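Local coordinates for extracellular solute-binding protein family 1 (Pseudothermotoga lettingae, PDB 5CI5), which binds the sugar alpha-D-tagatopyranose and probably delivers it, as an extracellular solute-binding protein, to an ABC transporter, at residues Lys160-Leu165 with Pro289-Pro294; Lys176-Gly181 with Gln256-Met261; Gly186-His191 with Met386-Leu391; Ala216-Glu221 with Glu399-Ala404. One frame throughout, in Å; residues are numbered along the deposited sequence.

Contact 1: residues Lys160-Leu165 with Pro289-Pro294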
loop_
_atom_site.group_PDB
_atom_site.type_symbol
_atom_site.label_atom_id
_atom_site.label_comp_id
_atom_site.label_asym_id
_atom_site.label_seq_id
_atom_site.Cartn_x
_atom_site.Cartn_y
_atom_site.Cartn_z
ATOM N N LYS A 160 -4.177 -4.901 21.118
ATOM C CA LYS A 160 -5.371 -5.194 20.337
ATOM C C LYS A 160 -6.256 -3.959 20.192
ATOM O O LYS A 160 -6.978 -3.826 19.212
ATOM C CB LYS A 160 -6.174 -6.317 20.992
ATOM C CG LYS A 160 -5.435 -7.656 21.039
ATOM C CD LYS A 160 -6.177 -8.649 21.935
ATOM C CE LYS A 160 -5.245 -9.757 22.460
ATOM N NZ LYS A 160 -5.717 -10.379 23.744
ATOM N N THR A 161 -6.191 -3.060 21.169
ATOM C CA THR A 161 -7.052 -1.893 21.185
ATOM C C THR A 161 -6.251 -0.611 21.154
ATOM O O THR A 161 -5.040 -0.597 21.412
ATOM C CB THR A 161 -7.894 -1.849 22.436
ATOM O OG1 THR A 161 -7.011 -1.645 23.549
ATOM C CG2 THR A 161 -8.682 -3.162 22.601
ATOM N N TRP A 162 -6.927 0.478 20.848
ATOM C CA TRP A 162 -6.270 1.778 20.904
ATOM C C TRP A 162 -5.693 2.073 22.287
ATOM O O TRP A 162 -4.605 2.651 22.399
ATOM C CB TRP A 162 -7.233 2.880 20.525
ATOM C CG TRP A 162 -7.461 3.025 19.061
ATOM C CD1 TRP A 162 -6.989 2.217 18.058
ATOM C CD2 TRP A 162 -8.179 4.073 18.427
ATOM N NE1 TRP A 162 -7.391 2.702 16.843
ATOM C CE2 TRP A 162 -8.119 3.844 17.041
ATOM C CE3 TRP A 162 -8.885 5.190 18.896
ATOM C CZ2 TRP A 162 -8.727 4.693 16.116
ATOM C CZ3 TRP A 162 -9.492 6.035 17.957
ATOM C CH2 TRP A 162 -9.420 5.770 16.603
ATOM N N ASP A 163 -6.404 1.685 23.338
ATOM C CA ASP A 163 -5.909 1.959 24.682
ATOM C C ASP A 163 -4.599 1.197 24.917
ATOM O O ASP A 163 -3.624 1.727 25.468
ATOM C CB ASP A 163 -6.930 1.568 25.732
ATOM C CG ASP A 163 -8.082 2.567 25.830
ATOM O OD1 ASP A 163 -7.968 3.687 25.282
ATOM O OD2 ASP A 163 -9.090 2.222 26.463
ATOM N N GLU A 164 -4.569 -0.051 24.470
ATOM C CA GLU A 164 -3.370 -0.873 24.625
ATOM C C GLU A 164 -2.234 -0.343 23.749
ATOM O O GLU A 164 -1.074 -0.353 24.164
ATOM C CB GLU A 164 -3.684 -2.333 24.298
ATOM C CG GLU A 164 -4.579 -2.970 25.351
ATOM C CD GLU A 164 -5.109 -4.344 24.953
ATOM O OE1 GLU A 164 -4.848 -4.805 23.828
ATOM O OE2 GLU A 164 -5.807 -4.959 25.784
ATOM N N LEU A 165 -2.571 0.169 22.567
ATOM C CA LEU A 165 -1.556 0.706 21.656
ATOM C C LEU A 165 -0.883 1.888 22.315
ATOM O O LEU A 165 0.338 2.016 22.311
ATOM C CB LEU A 165 -2.177 1.121 20.315
ATOM C CG LEU A 165 -1.324 1.969 19.364
ATOM C CD1 LEU A 165 -0.094 1.197 19.004
ATOM C CD2 LEU A 165 -2.139 2.313 18.132
ATOM N N PRO A 289 -4.298 -2.424 16.099
ATOM C CA PRO A 289 -5.186 -2.027 17.198
ATOM C C PRO A 289 -6.348 -1.149 16.725
ATOM O O PRO A 289 -6.175 -0.294 15.841
ATOM C CB PRO A 289 -4.251 -1.246 18.128
ATOM C CG PRO A 289 -2.923 -1.897 17.910
ATOM C CD PRO A 289 -2.879 -2.207 16.436
ATOM N N TYR A 290 -7.521 -1.363 17.313
ATOM C CA TYR A 290 -8.714 -0.652 16.868
ATOM C C TYR A 290 -9.545 -0.180 18.063
ATOM O O TYR A 290 -9.251 -0.498 19.229
ATOM C CB TYR A 290 -9.533 -1.536 15.908
ATOM C CG TYR A 290 -10.083 -2.807 16.521
ATOM C CD1 TYR A 290 -11.326 -2.827 17.132
ATOM C CD2 TYR A 290 -9.367 -3.984 16.469
ATOM C CE1 TYR A 290 -11.834 -3.996 17.682
ATOM C CE2 TYR A 290 -9.863 -5.152 17.016
ATOM C CZ TYR A 290 -11.103 -5.149 17.618
ATOM O OH TYR A 290 -11.602 -6.308 18.158
ATOM N N ASP A 291 -10.562 0.617 17.747
ATOM C CA ASP A 291 -11.455 1.250 18.702
ATOM C C ASP A 291 -12.812 0.531 18.651
ATOM O O ASP A 291 -13.064 -0.391 19.437
ATOM C CB ASP A 291 -11.583 2.739 18.357
ATOM C CG ASP A 291 -12.642 3.451 19.170
ATOM O OD1 ASP A 291 -12.751 3.165 20.381
ATOM O OD2 ASP A 291 -13.348 4.311 18.599
ATOM N N ALA A 292 -13.641 0.889 17.676
ATOM C CA ALA A 292 -14.981 0.318 17.537
ATOM C C ALA A 292 -15.039 -0.984 16.725
ATOM O O ALA A 292 -15.834 -1.883 17.026
ATOM C CB ALA A 292 -15.892 1.342 16.900
ATOM N N LYS A 293 -14.204 -1.074 15.692
ATOM C CA LYS A 293 -14.280 -2.141 14.694
ATOM C C LYS A 293 -12.882 -2.484 14.213
ATOM O O LYS A 293 -12.100 -1.575 13.951
ATOM C CB LYS A 293 -15.106 -1.710 13.476
ATOM C CG LYS A 293 -16.566 -1.353 13.730
ATOM C CD LYS A 293 -17.334 -1.243 12.396
ATOM C CE LYS A 293 -18.743 -0.681 12.586
ATOM N NZ LYS A 293 -19.450 -1.274 13.761
ATOM N N PRO A 294 -12.587 -3.777 14.015
ATOM C CA PRO A 294 -11.362 -4.157 13.314
ATOM C C PRO A 294 -11.299 -3.538 11.934
ATOM O O PRO A 294 -12.318 -3.474 11.240
ATOM C CB PRO A 294 -11.460 -5.676 13.213
ATOM C CG PRO A 294 -12.484 -6.079 14.190
ATOM C CD PRO A 294 -13.425 -4.948 14.322
HETATM O O HOH W 1 -6.232 2.425 14.197
#
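Trp-162 lays one face of its indole over residues Tyr-290 and Asp-291, in the loop between strands 283-286 and 298-304, with CB of Asp-291 as the atom on top. That carbon stands 3.6 Å from the centroid of the six-membered ring and 12° off the ring normal, a CH-pi contact over the face. The carboxylate of Asp-291 is turned roughly parallel to the indole, the two planes 21° apart, while its OD2 forms a salt bridge with Lys-224. At the edge of the indole sits the carbonyl of Pro-289, and one water joins the two, accepting from Trp-162 NE1 at 2.9 Å and donating to Pro-289 O. The backbones meet in a single beta bridge between Thr-161 and Tyr-290: Tyr-290 N donates to Lys-160 O at 3.2 Å, and Trp-162 N to Tyr-290 O at 3.0 Å. Just here helix 162-172 begins, and its first turn is closed by a capping box. Glu-164 N gives its hydrogen to Thr-161 OG1 (3.1 Å), and Glu-164 OE1 takes one from Lys-160 N with a weaker share from Thr-161 N. OG1 reaches the amide because chi1 of 67° sets it between the backbone N and the carbonyl carbon of Thr-161. Replacing the indole by an alanine side chain would take away the surface under Asp-291 CB and is likely to leave a gap there, with the bridging water without its N-H donor. Phe-199 and Phe-228 also meet the indole. One turn on from Trp-162, Leu-165 crosses Pro-289 at about a right angle, CB to CB at 3.8 Å.

Contact 2: residues Lys176-Gly181 with Gln256-Met261; sequences KNRIYG and QNRVAM
Arg-258 and Arg-178 meet guanidinium on guanidinium, with NH1 of Arg-178 3.3 Å above the plane of the Arg-258 group and over its centre. The planes are 30° apart, and the stack pairs like charges: Arg-178 NH1 comes within 3.5 Å of Arg-258 NH2. The same NH2 reaches past the stack to Arg-178 O at 3.0 Å. That oxygen is met on a lone pair in its carbonyl plane, and it lies only 8° out of the guanidinium plane, at its edge. Bends at chi2 and at chi3 (-63°) fold the Arg-258 chain back over the neighbouring backbone and make this reach possible. A methionine in place of Arg-258 would probably leave Arg-178 O without this donor and free the Arg-178 guanidinium to turn.

Behind the arginines the two backbones hold each other around a single beta bridge, Tyr-180 with Val-259. Tyr-180 N donates to Arg-258 O at 2.9 Å, and Ala-260 N to Tyr-180 O at 3.0 Å, nearly along the C=O axis. CD1 of Ile-179 packs on Asn-257 O at 3.6 Å. Further out, Arg-178 belongs to a G1 beta bulge with Ile-179 opposite Asp-174, while Asn-257, at positive phi, is the C-prime residue of the Schellman motif ending helix 247-255. The bridge therefore ties the loop after helix 162-172 to the entry of strand 261-264. With two cations stacked this closely, the pair probably depends on solvent screening and on the in-plane bond that fixes one guanidinium.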
loop_
_atom_site.group_PDB
_atom_site.type_symbol
_atom_site.label_atom_id
_atom_site.label_comp_id
_atom_site.label_asym_id
_atom_site.label_seq_id
_atom_site.Cartn_x
_atom_site.Cartn_y
_atom_site.Cartn_z
ATOM N N LYS A 176 14.714 10.765 24.295
ATOM C CA LYS A 176 16.081 11.206 24.605
ATOM C C LYS A 176 17.138 10.316 23.945
ATOM O O LYS A 176 18.242 10.778 23.667
ATOM C CB LYS A 176 16.328 11.239 26.117
ATOM C CG LYS A 176 15.532 12.292 26.890
ATOM C CD LYS A 176 15.645 13.690 26.293
ATOM C CE LYS A 176 14.911 14.724 27.158
ATOM N NZ LYS A 176 13.427 14.510 27.159
ATOM N N ASN A 177 16.811 9.045 23.697
ATOM C CA ASN A 177 17.725 8.132 23.000
ATOM C C ASN A 177 17.241 7.781 21.606
ATOM O O ASN A 177 17.707 6.810 20.993
ATOM C CB ASN A 177 17.920 6.871 23.839
ATOM C CG ASN A 177 18.767 7.142 25.081
ATOM O OD1 ASN A 177 19.776 7.836 25.007
ATOM N ND2 ASN A 177 18.330 6.642 26.226
ATOM N N ARG A 178 16.301 8.585 21.102
ATOM C CA ARG A 178 15.827 8.482 19.723
ATOM C C ARG A 178 15.158 7.131 19.511
ATOM O O ARG A 178 15.250 6.535 18.426
ATOM C CB ARG A 178 16.958 8.704 18.720
ATOM C CG ARG A 178 17.666 10.058 18.856
ATOM C CD ARG A 178 18.822 10.194 17.849
ATOM N NE ARG A 178 19.693 9.033 17.956
ATOM C CZ ARG A 178 19.857 8.103 17.031
ATOM N NH1 ARG A 178 19.262 8.195 15.848
ATOM N NH2 ARG A 178 20.615 7.057 17.305
ATOM N N ILE A 179 14.462 6.681 20.557
ATOM C CA ILE A 179 13.683 5.433 20.540
ATOM C C ILE A 179 12.196 5.778 20.570
ATOM O O ILE A 179 11.763 6.519 21.426
ATOM C CB ILE A 179 14.027 4.522 21.741
ATOM C CG1 ILE A 179 15.509 4.104 21.689
ATOM C CG2 ILE A 179 13.109 3.298 21.811
ATOM C CD1 ILE A 179 15.944 3.436 20.402
ATOM N N TYR A 180 11.421 5.205 19.653
ATOM C CA TYR A 180 10.019 5.586 19.483
ATOM C C TYR A 180 9.108 4.379 19.470
ATOM O O TYR A 180 9.428 3.352 18.877
ATOM C CB TYR A 180 9.850 6.363 18.195
ATOM C CG TYR A 180 10.678 7.633 18.189
ATOM C CD1 TYR A 180 10.181 8.804 18.716
ATOM C CD2 TYR A 180 11.986 7.631 17.673
ATOM C CE1 TYR A 180 10.962 9.958 18.716
ATOM C CE2 TYR A 180 12.749 8.768 17.670
ATOM C CZ TYR A 180 12.242 9.913 18.192
ATOM O OH TYR A 180 13.041 11.025 18.170
ATOM N N GLY A 181 7.966 4.515 20.131
ATOM C CA GLY A 181 7.006 3.433 20.201
ATOM C C GLY A 181 6.144 3.201 18.958
ATOM O O GLY A 181 5.827 2.054 18.653
ATOM N N GLN A 256 16.695 -0.847 12.590
ATOM C CA GLN A 256 17.751 -0.377 13.477
ATOM C C GLN A 256 17.345 -0.425 14.947
ATOM O O GLN A 256 18.052 0.109 15.780
ATOM C CB GLN A 256 18.136 1.054 13.141
ATOM C CG GLN A 256 18.655 1.280 11.722
ATOM C CD GLN A 256 19.011 2.739 11.505
ATOM O OE1 GLN A 256 18.229 3.629 11.839
ATOM N NE2 GLN A 256 20.202 2.993 10.961
ATOM N N ASN A 257 16.216 -1.065 15.251
ATOM C CA ASN A 257 15.653 -1.104 16.606
ATOM C C ASN A 257 15.425 0.280 17.218
ATOM O O ASN A 257 15.638 0.487 18.413
ATOM C CB ASN A 257 16.562 -1.964 17.493
ATOM C CG ASN A 257 16.767 -3.346 16.916
ATOM O OD1 ASN A 257 15.811 -4.031 16.564
ATOM N ND2 ASN A 257 18.024 -3.742 16.759
ATOM N N ARG A 258 14.918 1.213 16.406
ATOM C CA ARG A 258 14.599 2.557 16.893
ATOM C C ARG A 258 13.114 2.878 16.852
ATOM O O ARG A 258 12.683 3.804 17.514
ATOM C CB ARG A 258 15.347 3.601 16.078
ATOM C CG ARG A 258 16.859 3.439 16.217
ATOM C CD ARG A 258 17.556 4.749 16.110
ATOM N NE ARG A 258 17.347 5.350 14.810
ATOM C CZ ARG A 258 16.607 6.426 14.567
ATOM N NH1 ARG A 258 16.523 6.858 13.323
ATOM N NH2 ARG A 258 15.949 7.068 15.530
ATOM N N VAL A 259 12.341 2.128 16.071
ATOM C CA VAL A 259 10.880 2.336 16.018
ATOM C C VAL A 259 10.207 1.001 16.189
ATOM O O VAL A 259 10.408 0.112 15.390
ATOM C CB VAL A 259 10.428 2.988 14.696
ATOM C CG1 VAL A 259 8.867 3.043 14.594
ATOM C CG2 VAL A 259 10.982 4.358 14.613
ATOM N N ALA A 260 9.383 0.864 17.229
ATOM C CA ALA A 260 8.880 -0.448 17.621
ATOM C C ALA A 260 7.627 -0.879 16.902
ATOM O O ALA A 260 7.366 -2.077 16.832
ATOM C CB ALA A 260 8.631 -0.483 19.108
HETATM N N MSE A 261 6.847 0.081 16.410
HETATM C CA MSE A 261 5.566 -0.218 15.769
HETATM C C MSE A 261 5.367 0.746 14.627
HETATM O O MSE A 261 5.716 1.911 14.746
HETATM C CB MSE A 261 4.385 -0.087 16.741
HETATM C CG MSE A 261 4.343 -1.108 17.837
HETATM SE SE MSE A 261 2.761 -0.911 18.942
HETATM C CE MSE A 261 3.446 0.309 20.279
#

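Contact 3: residues Gly186-His191 with Met386-Leu391; sequences GTKTEH and MVQRVL
Gln-388 turns its amide edge-on to the loop before helix 190-202, so that NE2 meets Gly-186 O at 2.8 Å. The bond is nearly straight at 161°; it uses a lone pair in the carbonyl plane, and the oxygen is only 6° out of the amide plane of Gln-388. Across this amide runs the side chain of Lys-188, at about a right angle to that of Gln-388, with Lys-188 CG and CD both 3.5 Å from Gln-388 OE1. Bends at chi2, chi3 and chi4, each near -60°, curl the lysine over the glutamine and let NZ reach Glu-381 in a salt bridge. One turn along helix 376-391, CD1 of Leu-391 presses on CA of Gly-186 at 3.7 Å, close enough that a beta carbon there would clash with it. Lys-188 is the centre of an inverse gamma turn; across it Thr-187 OG1 hydrogen-bonds Thr-189 OG1, which in turn bonds His-191 ND1. Glu-190, beside them, belongs to the tagatose pocket and pairs with Arg-370. The in-plane bond probably sets the rotation of the Gln-388 amide and helps hold the Gly-186 carbonyl, in the loop that leads to sugar-binding Glu-190.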
loop_
_atom_site.group_PDB
_atom_site.type_symbol
_atom_site.label_atom_id
_atom_site.label_comp_id
_atom_site.label_asym_id
_atom_site.label_seq_id
_atom_site.Cartn_x
_atom_site.Cartn_y
_atom_site.Cartn_z
ATOM N N GLY A 186 2.890 11.406 8.424
ATOM C CA GLY A 186 2.319 12.728 8.225
ATOM C C GLY A 186 2.911 13.520 7.080
ATOM O O GLY A 186 2.818 14.745 7.046
ATOM N N THR A 187 3.524 12.812 6.142
ATOM C CA THR A 187 4.082 13.375 4.914
ATOM C C THR A 187 2.991 13.638 3.867
ATOM O O THR A 187 1.870 13.123 3.969
ATOM C CB THR A 187 5.123 12.389 4.337
ATOM O OG1 THR A 187 4.552 11.064 4.343
ATOM C CG2 THR A 187 6.391 12.370 5.189
ATOM N N LYS A 188 3.323 14.422 2.841
ATOM C CA LYS A 188 2.402 14.598 1.716
ATOM C C LYS A 188 2.537 13.434 0.726
ATOM O O LYS A 188 2.919 13.592 -0.444
ATOM C CB LYS A 188 2.645 15.933 1.026
ATOM C CG LYS A 188 2.259 17.153 1.873
ATOM C CD LYS A 188 0.755 17.163 2.241
ATOM C CE LYS A 188 -0.176 17.164 1.034
ATOM N NZ LYS A 188 -0.114 18.436 0.261
ATOM N N THR A 189 2.219 12.252 1.237
ATOM C CA THR A 189 2.288 11.008 0.490
ATOM C C THR A 189 1.072 10.147 0.872
ATOM O O THR A 189 0.395 10.394 1.887
ATOM C CB THR A 189 3.572 10.211 0.782
ATOM O OG1 THR A 189 3.539 9.805 2.158
ATOM C CG2 THR A 189 4.858 11.002 0.483
ATOM N N GLU A 190 0.802 9.134 0.047
ATOM C CA GLU A 190 -0.339 8.263 0.236
ATOM C C GLU A 190 -0.315 7.580 1.597
ATOM O O GLU A 190 -1.368 7.247 2.103
ATOM C CB GLU A 190 -0.365 7.214 -0.880
ATOM C CG GLU A 190 -1.544 6.281 -0.871
ATOM C CD GLU A 190 -2.863 6.923 -1.220
ATOM O OE1 GLU A 190 -2.889 8.107 -1.610
ATOM O OE2 GLU A 190 -3.881 6.234 -1.088
ATOM N N HIS A 191 0.874 7.354 2.167
ATOM C CA HIS A 191 0.971 6.686 3.470
ATOM C C HIS A 191 0.116 7.417 4.516
ATOM O O HIS A 191 -0.471 6.810 5.416
ATOM C CB HIS A 191 2.408 6.627 4.021
ATOM C CG HIS A 191 3.464 6.220 3.041
ATOM N ND1 HIS A 191 4.042 7.111 2.161
ATOM C CD2 HIS A 191 4.117 5.045 2.867
ATOM C CE1 HIS A 191 4.981 6.493 1.467
ATOM N NE2 HIS A 191 5.042 5.234 1.871
HETATM N N MSE A 386 -5.079 17.683 5.376
HETATM C CA MSE A 386 -5.806 17.688 6.637
HETATM C C MSE A 386 -4.882 17.273 7.789
HETATM O O MSE A 386 -4.727 17.997 8.801
HETATM C CB MSE A 386 -7.006 16.748 6.526
HETATM C CG MSE A 386 -7.843 16.677 7.760
HETATM SE SE MSE A 386 -9.161 15.289 7.625
HETATM C CE MSE A 386 -7.972 13.755 7.645
ATOM N N VAL A 387 -4.239 16.116 7.633
ATOM C CA VAL A 387 -3.377 15.600 8.683
ATOM C C VAL A 387 -2.205 16.548 8.912
ATOM O O VAL A 387 -1.868 16.867 10.073
ATOM C CB VAL A 387 -2.874 14.193 8.334
ATOM C CG1 VAL A 387 -1.805 13.722 9.324
ATOM C CG2 VAL A 387 -4.039 13.228 8.308
ATOM N N GLN A 388 -1.587 17.011 7.834
ATOM C CA GLN A 388 -0.411 17.865 7.981
ATOM C C GLN A 388 -0.728 19.161 8.698
ATOM O O GLN A 388 0.055 19.603 9.545
ATOM C CB GLN A 388 0.217 18.231 6.632
ATOM C CG GLN A 388 1.048 17.196 6.026
ATOM C CD GLN A 388 2.330 17.774 5.404
ATOM O OE1 GLN A 388 2.350 18.906 4.879
ATOM N NE2 GLN A 388 3.401 17.007 5.485
ATOM N N ARG A 389 -1.867 19.766 8.388
ATOM C CA ARG A 389 -2.196 21.081 8.931
ATOM C C ARG A 389 -2.434 20.956 10.431
ATOM O O ARG A 389 -2.133 21.868 11.189
ATOM C CB ARG A 389 -3.407 21.677 8.204
ATOM C CG ARG A 389 -3.105 22.091 6.751
ATOM C CD ARG A 389 -3.003 23.601 6.578
ATOM N NE ARG A 389 -4.219 24.175 6.028
ATOM C CZ ARG A 389 -4.552 25.457 6.138
ATOM N NH1 ARG A 389 -3.760 26.309 6.783
ATOM N NH2 ARG A 389 -5.679 25.886 5.601
ATOM N N VAL A 390 -2.957 19.818 10.866
ATOM C CA VAL A 390 -3.095 19.573 12.293
ATOM C C VAL A 390 -1.715 19.389 12.932
ATOM O O VAL A 390 -1.417 19.998 13.972
ATOM C CB VAL A 390 -3.993 18.347 12.570
ATOM C CG1 VAL A 390 -3.951 17.983 14.050
ATOM C CG2 VAL A 390 -5.388 18.641 12.110
ATOM N N LEU A 391 -0.862 18.573 12.314
ATOM C CA LEU A 391 0.461 18.301 12.862
ATOM C C LEU A 391 1.279 19.592 12.977
ATOM O O LEU A 391 2.042 19.755 13.918
ATOM C CB LEU A 391 1.211 17.293 11.984
ATOM C CG LEU A 391 0.644 15.879 11.997
ATOM C CD1 LEU A 391 1.374 15.012 10.974
ATOM C CD2 LEU A 391 0.770 15.265 13.374
#

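Contact 4: residues Ala216-Glu221 with Glu399-Ala404; sequences AFDSPE and EAIKIA
With chi1 at 60°, Phe-217 has CG between its backbone N and carbonyl carbon, and this swings the ring out toward helix 397-413. Ile-401 answers with an extended chain, CG1 opposite the backbone N (chi1 -159°) and CD1 carried on outward by chi2 of 167°. The two side chains slide past each other in opposite directions. The ring meets the helix with its edge: Phe-217 CD1 touches Ile-401 CG1 at 3.8 Å, and CE1 touches Ala-404 CB at 3.9 Å, while CZ lies near the carbonyl carbon (C) of Ala-404. In return, CD1 of Ile-401 reaches Phe-217 O at 3.4 Å.

Asp-218 is the centre of an inverse gamma turn and lies across Ile-401 obliquely, its OD1 3.5 Å from Ile-401 CG2. Its other oxygen faces the helix backbone through a water, which donates to Asp-218 OD2 at 2.8 Å and to Lys-402 O at 3.0 Å. That water links the carboxylate to the helix backbone, while the direct touches are van der Waals. The chain then turns into helix 220-234, where Ser-219 is the N-cap and its OG accepts from Gly-222 N.

Around this core, Phe-217 also touches Tyr-196 and Leu-200 of helix 190-202 and Ile-383 of helix 376-391, and Ile-401 packs on Met-386, so the turn before helix 220-234 is seated where helices 190-202, 376-391 and 397-413 come together.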
loop_
_atom_site.group_PDB
_atom_site.type_symbol
_atom_site.label_atom_id
_atom_site.label_comp_id
_atom_site.label_asym_id
_atom_site.label_seq_id
_atom_site.Cartn_x
_atom_site.Cartn_y
_atom_site.Cartn_z
ATOM N N ALA A 216 -17.763 11.164 3.877
ATOM C CA ALA A 216 -18.414 10.582 5.047
ATOM C C ALA A 216 -17.541 10.728 6.296
ATOM O O ALA A 216 -18.003 10.478 7.406
ATOM C CB ALA A 216 -18.747 9.119 4.802
ATOM N N PHE A 217 -16.285 11.131 6.133
ATOM C CA PHE A 217 -15.354 11.141 7.271
ATOM C C PHE A 217 -15.514 12.335 8.208
ATOM O O PHE A 217 -14.936 12.312 9.287
ATOM C CB PHE A 217 -13.886 11.076 6.798
ATOM C CG PHE A 217 -13.452 12.234 5.900
ATOM C CD1 PHE A 217 -12.930 13.393 6.440
ATOM C CD2 PHE A 217 -13.534 12.141 4.513
ATOM C CE1 PHE A 217 -12.511 14.427 5.622
ATOM C CE2 PHE A 217 -13.131 13.181 3.708
ATOM C CZ PHE A 217 -12.620 14.324 4.264
ATOM N N ASP A 218 -16.259 13.376 7.821
ATOM C CA ASP A 218 -16.508 14.513 8.735
ATOM C C ASP A 218 -17.663 14.140 9.669
ATOM O O ASP A 218 -18.809 14.609 9.527
ATOM C CB ASP A 218 -16.815 15.815 7.979
ATOM C CG ASP A 218 -16.856 17.059 8.911
ATOM O OD1 ASP A 218 -16.480 16.954 10.097
ATOM O OD2 ASP A 218 -17.252 18.164 8.464
ATOM N N SER A 219 -17.329 13.245 10.597
ATOM C CA SER A 219 -18.249 12.592 11.497
ATOM C C SER A 219 -17.605 12.572 12.877
ATOM O O SER A 219 -16.411 12.821 13.011
ATOM C CB SER A 219 -18.509 11.170 11.046
ATOM O OG SER A 219 -17.284 10.408 11.174
ATOM N N PRO A 220 -18.378 12.243 13.916
ATOM C CA PRO A 220 -17.729 12.114 15.231
ATOM C C PRO A 220 -16.611 11.060 15.227
ATOM O O PRO A 220 -15.529 11.291 15.818
ATOM C CB PRO A 220 -18.892 11.724 16.145
ATOM C CG PRO A 220 -20.065 12.400 15.492
ATOM C CD PRO A 220 -19.844 12.217 14.022
ATOM N N GLU A 221 -16.853 9.943 14.537
ATOM C CA GLU A 221 -15.852 8.884 14.367
ATOM C C GLU A 221 -14.597 9.411 13.666
ATOM O O GLU A 221 -13.468 9.144 14.103
ATOM C CB GLU A 221 -16.431 7.700 13.559
ATOM C CG GLU A 221 -17.618 7.015 14.182
ATOM C CD GLU A 221 -18.942 7.559 13.660
ATOM O OE1 GLU A 221 -19.006 8.773 13.378
ATOM O OE2 GLU A 221 -19.913 6.769 13.542
ATOM N N GLU A 399 -11.357 22.179 12.526
ATOM C CA GLU A 399 -11.223 23.052 11.361
ATOM C C GLU A 399 -10.717 22.272 10.136
ATOM O O GLU A 399 -11.179 22.470 9.008
ATOM C CB GLU A 399 -10.277 24.213 11.674
ATOM C CG GLU A 399 -10.783 25.188 12.718
ATOM C CD GLU A 399 -9.690 26.117 13.290
ATOM O OE1 GLU A 399 -8.476 25.802 13.212
ATOM O OE2 GLU A 399 -10.057 27.176 13.844
ATOM N N ALA A 400 -9.768 21.377 10.359
ATOM C CA ALA A 400 -9.107 20.686 9.246
ATOM C C ALA A 400 -10.066 19.718 8.562
ATOM O O ALA A 400 -10.082 19.602 7.333
ATOM C CB ALA A 400 -7.875 19.957 9.746
ATOM N N ILE A 401 -10.817 18.972 9.360
ATOM C CA ILE A 401 -11.708 17.947 8.842
ATOM C C ILE A 401 -12.911 18.586 8.114
ATOM O O ILE A 401 -13.363 18.059 7.099
ATOM C CB ILE A 401 -12.149 16.987 9.998
ATOM C CG1 ILE A 401 -12.644 15.640 9.454
ATOM C CG2 ILE A 401 -13.177 17.654 10.903
ATOM C CD1 ILE A 401 -12.783 14.557 10.540
ATOM N N LYS A 402 -13.385 19.742 8.591
ATOM C CA LYS A 402 -14.400 20.508 7.874
ATOM C C LYS A 402 -13.962 20.877 6.462
ATOM O O LYS A 402 -14.700 20.621 5.488
ATOM C CB LYS A 402 -14.756 21.774 8.656
ATOM C CG LYS A 402 -15.750 22.685 7.915
ATOM C CD LYS A 402 -15.941 23.995 8.658
ATOM C CE LYS A 402 -16.850 24.953 7.900
ATOM N NZ LYS A 402 -16.249 25.497 6.640
ATOM N N ILE A 403 -12.777 21.476 6.351
ATOM C CA ILE A 403 -12.235 21.909 5.065
ATOM C C ILE A 403 -12.010 20.737 4.125
ATOM O O ILE A 403 -12.393 20.775 2.953
ATOM C CB ILE A 403 -10.926 22.680 5.266
ATOM C CG1 ILE A 403 -11.249 24.042 5.889
ATOM C CG2 ILE A 403 -10.187 22.851 3.925
ATOM C CD1 ILE A 403 -10.044 24.794 6.350
ATOM N N ALA A 404 -11.393 19.676 4.638
ATOM C CA ALA A 404 -11.119 18.517 3.811
ATOM C C ALA A 404 -12.390 17.918 3.231
ATOM O O ALA A 404 -12.449 17.574 2.052
ATOM C CB ALA A 404 -10.349 17.458 4.626
HETATM O O HOH W 2 -17.455 19.486 6.026
#

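Along the chain the first segments come in the order 160-165, 176-181, 186-191 and 216-221; contact 2 is nested within the loop closed by contact 1, whereas contacts 3 and 4 return from the C-terminal helices and cross both. Contacts 1 and 2, centres about 21 Å apart, touch where Leu-165 CD1 packs on Met-261 SE at 3.5 Å; contact 1 holds the first turn of helix 162-172, and Met-261 of contact 2 packs on the same helix. Contacts 3 and 4, about 14 Å between centres, use the successive helices 376-391 (contact 3) and 397-413 (contact 4), which pack through Met-386 on Ala-400, Ile-401 and Ala-404. Only contact 3 includes a sugar-pocket residue, Glu-190; the others join surrounding parts of the fold.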